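Local structure of uncharacterized protein (Pyrococcus horikoshii, 1ZJJ) at residues V106-A111 / Y132-Y137; H121-L126 / T147-N152; L140-G145 / T178-I183. The protein probably acts as a magnesium-dependent phosphatase of the haloacid dehalogenase superfamily, binding a magnesium ion, although its physiological substrate is not established. All blocks are in the same frame, centred on the assembly; numbering follows the deposited sequence.

Interaction 1 (V106-A111 / Y132-Y137)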
loop_
_atom_site.group_PDB
_atom_site.type_symbol
_atom_site.label_atom_id
_atom_site.label_comp_id
_atom_site.label_asym_id
_atom_site.label_seq_id
_atom_site.Cartn_x
_atom_site.Cartn_y
_atom_site.Cartn_z
ATOM N N VAL B 106 -22.625 -2.194 -2.544
ATOM C CA VAL B 106 -22.759 -1.429 -1.311
ATOM C C VAL B 106 -21.994 -0.127 -1.547
ATOM O O VAL B 106 -20.777 -0.145 -1.764
ATOM C CB VAL B 106 -22.131 -2.169 -0.104
ATOM C CG1 VAL B 106 -22.197 -1.284 1.144
ATOM C CG2 VAL B 106 -22.862 -3.480 0.143
ATOM N N THR B 107 -22.704 0.997 -1.523
ATOM C CA THR B 107 -22.077 2.296 -1.752
ATOM C C THR B 107 -21.322 2.778 -0.521
ATOM O O THR B 107 -21.462 2.216 0.567
ATOM C CB THR B 107 -23.116 3.368 -2.100
ATOM O OG1 THR B 107 -23.908 3.646 -0.938
ATOM C CG2 THR B 107 -24.016 2.892 -3.233
ATOM N N LEU B 108 -20.520 3.824 -0.698
ATOM C CA LEU B 108 -19.761 4.388 0.412
ATOM C C LEU B 108 -20.707 4.859 1.501
ATOM O O LEU B 108 -20.440 4.683 2.687
ATOM C CB LEU B 108 -18.920 5.579 -0.052
ATOM C CG LEU B 108 -17.399 5.439 0.029
ATOM C CD1 LEU B 108 -16.759 6.769 -0.347
ATOM C CD2 LEU B 108 -16.978 5.029 1.433
ATOM N N ASP B 109 -21.816 5.464 1.093
ATOM C CA ASP B 109 -22.782 5.973 2.059
ATOM C C ASP B 109 -23.414 4.854 2.872
ATOM O O ASP B 109 -23.549 4.967 4.093
ATOM C CB ASP B 109 -23.870 6.779 1.356
ATOM C CG ASP B 109 -24.266 8.007 2.144
ATOM O OD1 ASP B 109 -23.408 8.903 2.299
ATOM O OD2 ASP B 109 -25.421 8.075 2.615
ATOM N N GLU B 110 -23.812 3.782 2.194
ATOM C CA GLU B 110 -24.409 2.644 2.879
ATOM C C GLU B 110 -23.349 2.061 3.812
ATOM O O GLU B 110 -23.655 1.640 4.925
ATOM C CB GLU B 110 -24.883 1.606 1.857
ATOM C CG GLU B 110 -25.918 2.164 0.890
ATOM C CD GLU B 110 -26.341 1.168 -0.172
ATOM O OE1 GLU B 110 -25.457 0.518 -0.771
ATOM O OE2 GLU B 110 -27.560 1.049 -0.417
ATOM N N ALA B 111 -22.096 2.067 3.358
ATOM C CA ALA B 111 -20.984 1.559 4.158
ATOM C C ALA B 111 -20.850 2.373 5.445
ATOM O O ALA B 111 -20.622 1.817 6.524
ATOM C CB ALA B 111 -19.678 1.628 3.360
ATOM N N TYR B 132 -8.714 7.375 2.384
ATOM C CA TYR B 132 -8.439 6.476 3.495
ATOM C C TYR B 132 -9.738 5.764 3.858
ATOM O O TYR B 132 -9.745 4.572 4.175
ATOM C CB TYR B 132 -7.974 7.248 4.725
ATOM C CG TYR B 132 -7.731 6.347 5.914
ATOM C CD1 TYR B 132 -6.549 5.619 6.030
ATOM C CD2 TYR B 132 -8.688 6.208 6.917
ATOM C CE1 TYR B 132 -6.323 4.777 7.113
ATOM C CE2 TYR B 132 -8.474 5.367 8.008
ATOM C CZ TYR B 132 -7.292 4.657 8.098
ATOM O OH TYR B 132 -7.077 3.813 9.157
ATOM N N GLU B 133 -10.835 6.515 3.829
ATOM C CA GLU B 133 -12.146 5.971 4.172
ATOM C C GLU B 133 -12.452 4.713 3.356
ATOM O O GLU B 133 -12.946 3.718 3.893
ATOM C CB GLU B 133 -13.228 7.034 3.955
ATOM C CG GLU B 133 -14.643 6.538 4.204
ATOM C CD GLU B 133 -15.682 7.642 4.152
ATOM O OE1 GLU B 133 -15.618 8.492 3.240
ATOM O OE2 GLU B 133 -16.577 7.649 5.019
ATOM N N LYS B 134 -12.157 4.752 2.061
ATOM C CA LYS B 134 -12.396 3.585 1.219
ATOM C C LYS B 134 -11.541 2.407 1.687
ATOM O O LYS B 134 -12.030 1.282 1.790
ATOM C CB LYS B 134 -12.099 3.909 -0.245
ATOM C CG LYS B 134 -13.082 4.880 -0.875
ATOM C CD LYS B 134 -12.852 4.998 -2.369
ATOM C CE LYS B 134 -13.765 6.038 -2.990
ATOM N NZ LYS B 134 -13.576 6.103 -4.467
ATOM N N LEU B 135 -10.262 2.659 1.966
ATOM C CA LEU B 135 -9.374 1.602 2.447
ATOM C C LEU B 135 -9.899 1.010 3.753
ATOM O O LEU B 135 -9.784 -0.194 3.999
ATOM C CB LEU B 135 -7.963 2.150 2.689
ATOM C CG LEU B 135 -7.189 2.596 1.452
ATOM C CD1 LEU B 135 -5.850 3.186 1.875
ATOM C CD2 LEU B 135 -6.987 1.399 0.522
ATOM N N LYS B 136 -10.465 1.870 4.591
ATOM C CA LYS B 136 -11.006 1.451 5.876
ATOM C C LYS B 136 -12.134 0.427 5.718
ATOM O O LYS B 136 -12.054 -0.678 6.248
ATOM C CB LYS B 136 -11.513 2.674 6.645
ATOM C CG LYS B 136 -12.116 2.347 8.008
ATOM C CD LYS B 136 -12.751 3.574 8.652
ATOM C CE LYS B 136 -13.926 4.112 7.841
ATOM N NZ LYS B 136 -14.607 5.242 8.543
ATOM N N TYR B 137 -13.186 0.790 4.992
ATOM C CA TYR B 137 -14.301 -0.132 4.802
ATOM C C TYR B 137 -13.898 -1.395 4.054
ATOM O O TYR B 137 -14.397 -2.482 4.350
ATOM C CB TYR B 137 -15.460 0.575 4.097
ATOM C CG TYR B 137 -16.147 1.553 5.015
ATOM C CD1 TYR B 137 -16.684 1.122 6.224
ATOM C CD2 TYR B 137 -16.193 2.914 4.719
ATOM C CE1 TYR B 137 -17.245 2.022 7.127
ATOM C CE2 TYR B 137 -16.755 3.831 5.617
ATOM C CZ TYR B 137 -17.277 3.372 6.819
ATOM O OH TYR B 137 -17.829 4.250 7.724
#
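E133, whose CG packs on L108 CD2, has its OE2 gripped by R112 NE in a salt bridge, in plane with the edge of the Y137 ring. The glutamate chain is extended, with CG anti to the backbone N (chi1 176°), and its CG comes 3.9 Å from L108 CD2. The other leucine methyl, CD1, reaches 4.1 Å from K134 CE as the two side chains cross at about a right angle; the lysine runs on to a salt bridge with D127. One turn along the helix from L108, the methyl of A111 covers one face of the Y137 ring, its CB 4.0 Å from the ring centroid and 15° off the normal, a CH-pi contact. K136 CE lies over the opposite face, so the ring is sandwiched between aliphatic groups. Its rim also approaches the backbone, with CE1 3.4 Å from A111 O. T107 is the N-cap of helix 108-115: its OG1 accepts from E110 N at 3.1 Å and E110 OE1 accepts from T107 N at 2.9 Å, a capping box. The contact thus joins the start of helix 108-115 to that of helix 132-143. The Y137 ring also meets the W116 ring, beyond the end of helix 108-115, and touches F87 of strand 86-89, and E161 of the second subunit packs on it.

Interaction 2 (H121-L126 / T147-N152)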
loop_
_atom_site.group_PDB
_atom_site.type_symbol
_atom_site.label_atom_id
_atom_site.label_comp_id
_atom_site.label_asym_id
_atom_site.label_seq_id
_atom_site.Cartn_x
_atom_site.Cartn_y
_atom_site.Cartn_z
ATOM N N HIS B 121 -17.951 -9.492 -1.225
ATOM C CA HIS B 121 -16.808 -9.388 -2.130
ATOM C C HIS B 121 -16.275 -7.960 -2.200
ATOM O O HIS B 121 -17.046 -7.007 -2.337
ATOM C CB HIS B 121 -17.211 -9.823 -3.548
ATOM C CG HIS B 121 -17.882 -11.159 -3.612
ATOM N ND1 HIS B 121 -17.228 -12.341 -3.332
ATOM C CD2 HIS B 121 -19.157 -11.505 -3.926
ATOM C CE1 HIS B 121 -18.065 -13.352 -3.470
ATOM N NE2 HIS B 121 -19.244 -12.871 -3.830
ATOM N N VAL B 122 -14.957 -7.814 -2.102
ATOM C CA VAL B 122 -14.324 -6.507 -2.212
ATOM C C VAL B 122 -13.475 -6.536 -3.482
ATOM O O VAL B 122 -12.593 -7.380 -3.626
ATOM C CB VAL B 122 -13.422 -6.196 -1.006
ATOM C CG1 VAL B 122 -12.724 -4.860 -1.222
ATOM C CG2 VAL B 122 -14.254 -6.154 0.270
ATOM N N VAL B 123 -13.769 -5.634 -4.413
ATOM C CA VAL B 123 -13.051 -5.566 -5.683
ATOM C C VAL B 123 -12.239 -4.271 -5.732
ATOM O O VAL B 123 -12.784 -3.172 -5.587
ATOM C CB VAL B 123 -14.035 -5.632 -6.873
ATOM C CG1 VAL B 123 -13.278 -5.520 -8.188
ATOM C CG2 VAL B 123 -14.805 -6.950 -6.841
ATOM N N VAL B 124 -10.935 -4.410 -5.942
ATOM C CA VAL B 124 -10.034 -3.267 -5.953
ATOM C C VAL B 124 -9.306 -3.090 -7.272
ATOM O O VAL B 124 -8.594 -3.984 -7.719
ATOM C CB VAL B 124 -8.972 -3.414 -4.840
ATOM C CG1 VAL B 124 -8.131 -2.143 -4.723
ATOM C CG2 VAL B 124 -9.649 -3.745 -3.518
ATOM N N GLY B 125 -9.496 -1.926 -7.885
ATOM C CA GLY B 125 -8.824 -1.602 -9.127
ATOM C C GLY B 125 -8.200 -0.234 -8.927
ATOM O O GLY B 125 -8.175 0.278 -7.802
ATOM N N LEU B 126 -7.694 0.366 -9.996
ATOM C CA LEU B 126 -7.096 1.689 -9.889
ATOM C C LEU B 126 -8.180 2.715 -9.539
ATOM O O LEU B 126 -9.163 2.850 -10.253
ATOM C CB LEU B 126 -6.425 2.087 -11.208
ATOM C CG LEU B 126 -5.935 3.539 -11.260
ATOM C CD1 LEU B 126 -4.802 3.731 -10.261
ATOM C CD2 LEU B 126 -5.470 3.883 -12.673
ATOM N N THR B 147 -14.421 -11.520 0.100
ATOM C CA THR B 147 -13.378 -11.898 -0.848
ATOM C C THR B 147 -12.539 -10.651 -1.156
ATOM O O THR B 147 -13.068 -9.546 -1.244
ATOM C CB THR B 147 -13.982 -12.423 -2.170
ATOM O OG1 THR B 147 -15.034 -13.356 -1.884
ATOM C CG2 THR B 147 -12.912 -13.125 -2.996
ATOM N N PHE B 148 -11.233 -10.836 -1.303
ATOM C CA PHE B 148 -10.317 -9.743 -1.609
ATOM C C PHE B 148 -9.878 -9.992 -3.054
ATOM O O PHE B 148 -9.096 -10.904 -3.322
ATOM C CB PHE B 148 -9.127 -9.800 -0.636
ATOM C CG PHE B 148 -8.074 -8.732 -0.848
ATOM C CD1 PHE B 148 -8.259 -7.686 -1.748
ATOM C CD2 PHE B 148 -6.887 -8.781 -0.116
ATOM C CE1 PHE B 148 -7.268 -6.700 -1.917
ATOM C CE2 PHE B 148 -5.894 -7.805 -0.275
ATOM C CZ PHE B 148 -6.081 -6.767 -1.172
ATOM N N ILE B 149 -10.419 -9.198 -3.974
ATOM C CA ILE B 149 -10.124 -9.320 -5.406
ATOM C C ILE B 149 -9.456 -8.068 -5.979
ATOM O O ILE B 149 -9.964 -6.955 -5.821
ATOM C CB ILE B 149 -11.419 -9.562 -6.216
ATOM C CG1 ILE B 149 -12.143 -10.794 -5.681
ATOM C CG2 ILE B 149 -11.091 -9.733 -7.702
ATOM C CD1 ILE B 149 -13.620 -10.833 -6.045
ATOM N N GLY B 150 -8.325 -8.257 -6.650
ATOM C CA GLY B 150 -7.620 -7.138 -7.252
ATOM C C GLY B 150 -7.691 -7.251 -8.764
ATOM O O GLY B 150 -7.450 -8.322 -9.305
ATOM N N THR B 151 -8.022 -6.163 -9.458
ATOM C CA THR B 151 -8.122 -6.238 -10.911
ATOM C C THR B 151 -6.799 -6.536 -11.606
ATOM O O THR B 151 -6.764 -7.309 -12.557
ATOM C CB THR B 151 -8.720 -4.942 -11.526
ATOM O OG1 THR B 151 -7.882 -3.823 -11.217
ATOM C CG2 THR B 151 -10.125 -4.699 -10.991
ATOM N N ASN B 152 -5.717 -5.929 -11.135
ATOM C CA ASN B 152 -4.410 -6.139 -11.746
ATOM C C ASN B 152 -3.293 -5.801 -10.768
ATOM O O ASN B 152 -3.488 -5.028 -9.834
ATOM C CB ASN B 152 -4.283 -5.301 -13.019
ATOM C CG ASN B 152 -4.546 -3.840 -12.778
ATOM O OD1 ASN B 152 -5.657 -3.452 -12.426
ATOM N ND2 ASN B 152 -3.523 -3.017 -12.962
HETATM O O HOH W 1 -6.654 -0.893 -12.550
#
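Strands 121-124 and 147-150 run parallel, their axes 4.7 Å apart and 18° askew, with four backbone hydrogen bonds linking T147 to V122, V122 to I149, I149 to V124 and V124 to T151. At the start of the pair H121 and T147 lie side by side: T147 OG1 meets the imidazole at its edge, close to the ring plane, in a hydrogen bond of 2.8 Å to H121 ND1. The threonine hydroxyl points there because it is anti to its own carbonyl carbon (chi1 -46°). H121 NE2 bonds to D82 O, so both ring nitrogens are engaged. V123 and I149 follow on this face, V123 CG2 being 4.1 Å from I149 CD1, and M77 of helix 69-80 packs on both. The face bearing V122, V124 and F148 is covered by helices 132-143 and 167-178; there V124 CG2 approaches F148 CE1 obliquely at 4.1 Å. Beyond the strands, T151 OG1 lies 3.2 Å from G125 CA and donates to N152 OD1 at 2.6 Å, in the plane of that carbonyl. A water gives N152 OD1 a second donor at 2.7 Å and accepts from L126 N at 3.0 Å, bridging the loops that leave the two strands; N152 ND2 bonds to D154. With an alanine in place of T151, N152 OD1 would probably be left with the water donor and the amide somewhat freer to turn, and G125 would lack the side-chain oxygen beside it. Strand 121-124, helix 132-143 and strand 147-150 form a beta-alpha-beta crossover in a four-stranded parallel sheet, separate from the six-stranded HAD core and consistent with the alpha/beta cap domain of NagD-like phosphatases.

Interaction 3 (L140-G145 / T178-I183)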
loop_
_atom_site.group_PDB
_atom_site.type_symbol
_atom_site.label_atom_id
_atom_site.label_comp_id
_atom_site.label_asym_id
_atom_site.label_seq_id
_atom_site.Cartn_x
_atom_site.Cartn_y
_atom_site.Cartn_z
ATOM N N LEU B 140 -12.203 -3.520 6.667
ATOM C CA LEU B 140 -13.179 -4.061 7.606
ATOM C C LEU B 140 -13.949 -5.203 6.955
ATOM O O LEU B 140 -14.144 -6.252 7.564
ATOM C CB LEU B 140 -14.149 -2.963 8.062
ATOM C CG LEU B 140 -13.566 -1.912 9.017
ATOM C CD1 LEU B 140 -14.561 -0.793 9.247
ATOM C CD2 LEU B 140 -13.198 -2.577 10.332
ATOM N N ALA B 141 -14.363 -5.004 5.709
ATOM C CA ALA B 141 -15.117 -6.026 4.985
ATOM C C ALA B 141 -14.286 -7.284 4.726
ATOM O O ALA B 141 -14.725 -8.394 5.013
ATOM C CB ALA B 141 -15.630 -5.452 3.674
ATOM N N ILE B 142 -13.078 -7.114 4.190
ATOM C CA ILE B 142 -12.209 -8.261 3.920
ATOM C C ILE B 142 -11.905 -9.020 5.218
ATOM O O ILE B 142 -11.837 -10.255 5.218
ATOM C CB ILE B 142 -10.885 -7.819 3.269
ATOM C CG1 ILE B 142 -11.160 -7.286 1.859
ATOM C CG2 ILE B 142 -9.900 -8.988 3.245
ATOM C CD1 ILE B 142 -9.954 -6.609 1.216
ATOM N N ARG B 143 -11.713 -8.282 6.313
ATOM C CA ARG B 143 -11.445 -8.897 7.614
ATOM C C ARG B 143 -12.674 -9.620 8.140
ATOM O O ARG B 143 -12.579 -10.499 8.997
ATOM C CB ARG B 143 -11.009 -7.832 8.626
ATOM C CG ARG B 143 -9.524 -7.779 8.767
ATOM C CD ARG B 143 -9.062 -6.577 9.510
ATOM N NE ARG B 143 -7.614 -6.522 9.430
ATOM C CZ ARG B 143 -6.805 -7.342 10.084
ATOM N NH1 ARG B 143 -7.299 -8.281 10.877
ATOM N NH2 ARG B 143 -5.495 -7.227 9.928
ATOM N N ASN B 144 -13.831 -9.230 7.630
ATOM C CA ASN B 144 -15.082 -9.854 8.038
ATOM C C ASN B 144 -15.404 -11.076 7.171
ATOM O O ASN B 144 -16.482 -11.671 7.280
ATOM C CB ASN B 144 -16.220 -8.844 7.956
ATOM C CG ASN B 144 -17.494 -9.353 8.600
ATOM O OD1 ASN B 144 -17.474 -9.852 9.725
ATOM N ND2 ASN B 144 -18.610 -9.212 7.898
ATOM N N GLY B 145 -14.461 -11.435 6.305
ATOM C CA GLY B 145 -14.646 -12.589 5.444
ATOM C C GLY B 145 -14.937 -12.301 3.980
ATOM O O GLY B 145 -15.109 -13.229 3.198
ATOM N N THR B 178 -5.137 -6.056 5.793
ATOM C CA THR B 178 -6.007 -7.213 6.023
ATOM C C THR B 178 -5.261 -8.492 6.348
ATOM O O THR B 178 -5.817 -9.408 6.957
ATOM C CB THR B 178 -6.878 -7.517 4.793
ATOM O OG1 THR B 178 -6.042 -7.980 3.721
ATOM C CG2 THR B 178 -7.633 -6.280 4.351
ATOM N N ASN B 179 -4.005 -8.561 5.925
ATOM C CA ASN B 179 -3.191 -9.744 6.140
ATOM C C ASN B 179 -3.787 -10.896 5.327
ATOM O O ASN B 179 -3.589 -12.067 5.635
ATOM C CB ASN B 179 -3.149 -10.088 7.631
ATOM C CG ASN B 179 -2.034 -11.037 7.971
ATOM O OD1 ASN B 179 -0.952 -10.622 8.373
ATOM N ND2 ASN B 179 -2.296 -12.333 7.825
ATOM N N VAL B 180 -4.526 -10.540 4.284
ATOM C CA VAL B 180 -5.149 -11.511 3.396
ATOM C C VAL B 180 -4.502 -11.428 2.009
ATOM O O VAL B 180 -4.239 -10.340 1.503
ATOM C CB VAL B 180 -6.664 -11.242 3.261
ATOM C CG1 VAL B 180 -7.247 -12.074 2.125
ATOM C CG2 VAL B 180 -7.358 -11.571 4.571
ATOM N N GLU B 181 -4.254 -12.583 1.406
ATOM C CA GLU B 181 -3.638 -12.653 0.084
ATOM C C GLU B 181 -4.707 -12.408 -0.981
ATOM O O GLU B 181 -5.615 -13.212 -1.148
ATOM C CB GLU B 181 -3.016 -14.035 -0.106
ATOM C CG GLU B 181 -2.033 -14.132 -1.248
ATOM C CD GLU B 181 -0.837 -13.225 -1.044
ATOM O OE1 GLU B 181 -0.218 -13.290 0.041
ATOM O OE2 GLU B 181 -0.516 -12.451 -1.969
ATOM N N PRO B 182 -4.603 -11.297 -1.728
ATOM C CA PRO B 182 -5.602 -11.000 -2.761
ATOM C C PRO B 182 -5.598 -11.930 -3.966
ATOM O O PRO B 182 -4.570 -12.504 -4.321
ATOM C CB PRO B 182 -5.259 -9.578 -3.175
ATOM C CG PRO B 182 -3.755 -9.572 -3.072
ATOM C CD PRO B 182 -3.516 -10.300 -1.746
ATOM N N ILE B 183 -6.761 -12.070 -4.589
ATOM C CA ILE B 183 -6.887 -12.868 -5.798
ATOM C C ILE B 183 -6.726 -11.815 -6.895
ATOM O O ILE B 183 -7.597 -10.962 -7.067
ATOM C CB ILE B 183 -8.273 -13.516 -5.883
ATOM C CG1 ILE B 183 -8.410 -14.570 -4.785
ATOM C CG2 ILE B 183 -8.483 -14.143 -7.245
ATOM C CD1 ILE B 183 -9.786 -15.178 -4.693
#
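I142 meets T178 along almost its whole length: its CB lies 3.8 Å from T178 CG2, and the CG2 branch, anti to the backbone N, reaches 3.7 Å from T178 CB. This branch also comes 3.9 Å from V180 CG2, so that it touches both the threonine and the valine. The other branch leads through CG1 to CD1, which again touches the threonine methyl, at 3.9 Å from T178 CG2. Farther in, the isoleucine packs on V122 and F148 of the parallel sheet. Each segment contains the end of a helix. Helix 132-143 closes in a Schellman motif, with G145 N bonded to I142 O and A146 N to A141 O; G145 takes a positive phi of 106° there, as its C-prime residue. The chain after helix 167-178 makes an ST turn: T178 OG1 accepts from V180 N at 3.0 Å and bonds to L174 O as well, so the hydroxyl ties the loop back to its helix. This leaves the methyl of T178 turned to I142. Nearer the surface, R143 stretches from CG to NE past the same threonine. Its NE passes T178 CA, and one face of its guanidinium is met by T178 O, which stands 3.7 Å above the plane, off toward the rim. That approach may be mildly favourable electrostatically, whereas the hydrogen bond of R143 NH2 goes to A177 O. I163 of the second subunit packs against R143.

Interaction 2 is the buried centre of the group, while interactions 1 and 3 are partly buried; all three reach the second subunit, interaction 2 only through L126. Helix 132-143 connects the two strands of interaction 2, offering its first turns to interaction 1 and its last to interaction 3. Backbone hydrogen bonds dominate between the strands; the two helix contacts have none across their segments and rely on methyls against a ring or a threonine, with charged chains near the surface. Interactions 2 and 3 touch directly: I183 probably bonds to F148 and G150, extending the sheet. Interaction 1 does not touch interaction 2 and meets interaction 3 only along the shared helix, where 132-137 just precedes 140-145.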